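Local coordinates for DNA/pantothenate metabolism flavoprotein (Streptomyces sparsogenes DSM 40356, PDB 7CFU) that binds flavin mononucleotide and, as an FMN-dependent cysteine decarboxylase, probably carries out oxidative decarboxylation of a cysteine in a biosynthetic pathway, at residues Ala18-Arg23 with Gly49-Arg54. Residues are numbered along the deposited sequence; the frame is centred on the assembly and turned at random.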
loop_
_atom_site.group_PDB
_atom_site.type_symbol
_atom_site.label_atom_id
_atom_site.label_comp_id
_atom_site.label_asym_id
_atom_site.label_seq_id
_atom_site.Cartn_x
_atom_site.Cartn_y
_atom_site.Cartn_z
ATOM N N ALA A 18 31.699 -22.353 34.275
ATOM C CA ALA A 18 31.792 -20.903 34.139
ATOM C C ALA A 18 31.359 -20.458 32.741
ATOM O O ALA A 18 31.240 -19.263 32.467
ATOM C CB ALA A 18 33.209 -20.431 34.433
ATOM N N LEU A 19 31.132 -21.430 31.856
ATOM C CA LEU A 19 30.653 -21.126 30.513
ATOM C C LEU A 19 29.210 -20.650 30.497
ATOM O O LEU A 19 28.746 -20.182 29.452
ATOM C CB LEU A 19 30.790 -22.347 29.601
ATOM C CG LEU A 19 32.221 -22.745 29.247
ATOM C CD1 LEU A 19 32.240 -23.710 28.065
ATOM C CD2 LEU A 19 33.062 -21.517 28.966
ATOM N N ALA A 20 28.489 -20.770 31.617
ATOM C CA ALA A 20 27.076 -20.412 31.652
ATOM C C ALA A 20 26.847 -18.908 31.694
ATOM O O ALA A 20 25.736 -18.458 31.392
ATOM C CB ALA A 20 26.400 -21.070 32.855
ATOM N N GLN A 21 27.861 -18.126 32.053
ATOM C CA GLN A 21 27.753 -16.674 32.074
ATOM C C GLN A 21 28.406 -16.015 30.863
ATOM O O GLN A 21 28.405 -14.784 30.770
ATOM C CB GLN A 21 28.364 -16.109 33.363
ATOM C CG GLN A 21 27.679 -16.565 34.650
ATOM C CD GLN A 21 28.167 -17.920 35.138
ATOM O OE1 GLN A 21 29.006 -18.562 34.500
ATOM N NE2 GLN A 21 27.643 -18.359 36.279
ATOM N N VAL A 22 28.964 -16.796 29.938
ATOM C CA VAL A 22 29.539 -16.218 28.730
ATOM C C VAL A 22 28.410 -15.763 27.815
ATOM O O VAL A 22 27.490 -16.533 27.504
ATOM C CB VAL A 22 30.459 -17.228 28.028
ATOM C CG1 VAL A 22 30.989 -16.652 26.718
ATOM C CG2 VAL A 22 31.611 -17.623 28.934
ATOM N N ARG A 23 28.464 -14.503 27.393
ATOM C CA ARG A 23 27.436 -13.934 26.528
ATOM C C ARG A 23 27.839 -14.173 25.076
ATOM O O ARG A 23 28.827 -13.606 24.590
ATOM C CB ARG A 23 27.244 -12.454 26.832
ATOM C CG ARG A 23 26.720 -12.225 28.241
ATOM C CD ARG A 23 26.685 -10.770 28.652
ATOM N NE ARG A 23 27.986 -10.118 28.592
ATOM C CZ ARG A 23 28.197 -8.850 28.939
ATOM N NH1 ARG A 23 27.188 -8.105 29.383
ATOM N NH2 ARG A 23 29.417 -8.324 28.846
ATOM N N GLY A 49 26.302 -25.759 27.498
ATOM C CA GLY A 49 25.801 -25.077 28.672
ATOM C C GLY A 49 25.740 -23.566 28.589
ATOM O O GLY A 49 25.623 -22.911 29.631
ATOM N N VAL A 50 25.805 -22.988 27.387
ATOM C CA VAL A 50 25.667 -21.543 27.252
ATOM C C VAL A 50 24.225 -21.145 27.531
ATOM O O VAL A 50 23.280 -21.829 27.116
ATOM C CB VAL A 50 26.107 -21.071 25.854
ATOM C CG1 VAL A 50 26.103 -19.554 25.796
ATOM C CG2 VAL A 50 27.475 -21.629 25.509
ATOM N N GLN A 51 24.047 -20.046 28.257
ATOM C CA GLN A 51 22.716 -19.606 28.656
ATOM C C GLN A 51 22.227 -18.342 27.969
ATOM O O GLN A 51 21.055 -18.275 27.606
ATOM C CB GLN A 51 22.670 -19.422 30.179
ATOM C CG GLN A 51 22.852 -20.740 30.917
ATOM C CD GLN A 51 22.709 -20.610 32.417
ATOM O OE1 GLN A 51 22.495 -19.518 32.947
ATOM N NE2 GLN A 51 22.848 -21.731 33.116
ATOM N N GLU A 52 23.070 -17.332 27.761
ATOM C CA GLU A 52 22.634 -16.086 27.130
ATOM C C GLU A 52 23.154 -16.063 25.691
ATOM O O GLU A 52 24.362 -15.927 25.462
ATOM C CB GLU A 52 23.110 -14.853 27.895
ATOM C CG GLU A 52 22.511 -14.694 29.285
ATOM C CD GLU A 52 22.992 -13.426 29.983
ATOM O OE1 GLU A 52 23.828 -12.691 29.414
ATOM O OE2 GLU A 52 22.551 -13.176 31.123
ATOM N N ILE A 53 22.245 -16.216 24.731
ATOM C CA ILE A 53 22.574 -16.228 23.311
ATOM C C ILE A 53 21.667 -15.227 22.607
ATOM O O ILE A 53 20.441 -15.333 22.702
ATOM C CB ILE A 53 22.408 -17.629 22.698
ATOM C CG1 ILE A 53 23.294 -18.645 23.414
ATOM C CG2 ILE A 53 22.698 -17.602 21.198
ATOM C CD1 ILE A 53 23.062 -20.059 22.957
ATOM N N ARG A 54 22.264 -14.245 21.920
ATOM C CA ARG A 54 21.530 -13.288 21.094
ATOM C C ARG A 54 21.986 -13.400 19.640
ATOM O O ARG A 54 23.185 -13.521 19.368
ATOM C CB ARG A 54 21.736 -11.850 21.582
ATOM C CG ARG A 54 21.206 -11.579 22.981
ATOM C CD ARG A 54 21.384 -10.119 23.375
ATOM N NE ARG A 54 20.797 -9.850 24.684
ATOM C CZ ARG A 54 19.514 -9.561 24.895
ATOM N NH1 ARG A 54 18.663 -9.498 23.876
ATOM N NH2 ARG A 54 19.080 -9.334 26.131
#
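The side-chain amide of Gln51 turns one face to Ala20: the methyl CB stands over it, 3.6 Å from NE2, and the Ala20 carbonyl O lies above the same face, offset toward OE1 and CG, 3.4 Å from Gln51 CB. With CG opposite the carbonyl carbon (chi1 -65°) and the chain extended beyond, Gln51 runs alongside Ala20. The second pair of flat groups, the Arg23 guanidinium and the Glu52 carboxylate, do not stack; their planes are 47° apart. These side chains run abreast in the same direction, and Glu52 OE1 reaches the methylenes rather than the charged end, 3.2 Å from Arg23 CG, which sits somewhat out of the carboxylate plane. Arg23 NE stays 5.0 Å from Glu52 OE1 and instead forms a salt bridge with Asp100, while Trp98 makes a cation-pi contact with Arg23. Deeper in, Val50 CG1 meets Val22 O at 3.7 Å, and both valines rest on Leu195 of helix 187-199. Gly49, leaving helix 37-48 with positive phi, offers its O to the CA-H of Ala20 (3.5 Å between CA and O, 142° at the hydrogen). The contact thus joins the N-terminal ends of neighbouring parallel strands 23-28 and 52-57, and the loops leading into them, in the Rossmann-like flavoprotein sheet. Contact is mostly carbon against carbonyl, amide and carboxylate groups; Glu52 probably adds a longer-range attraction to an arginine already paired with Asp100.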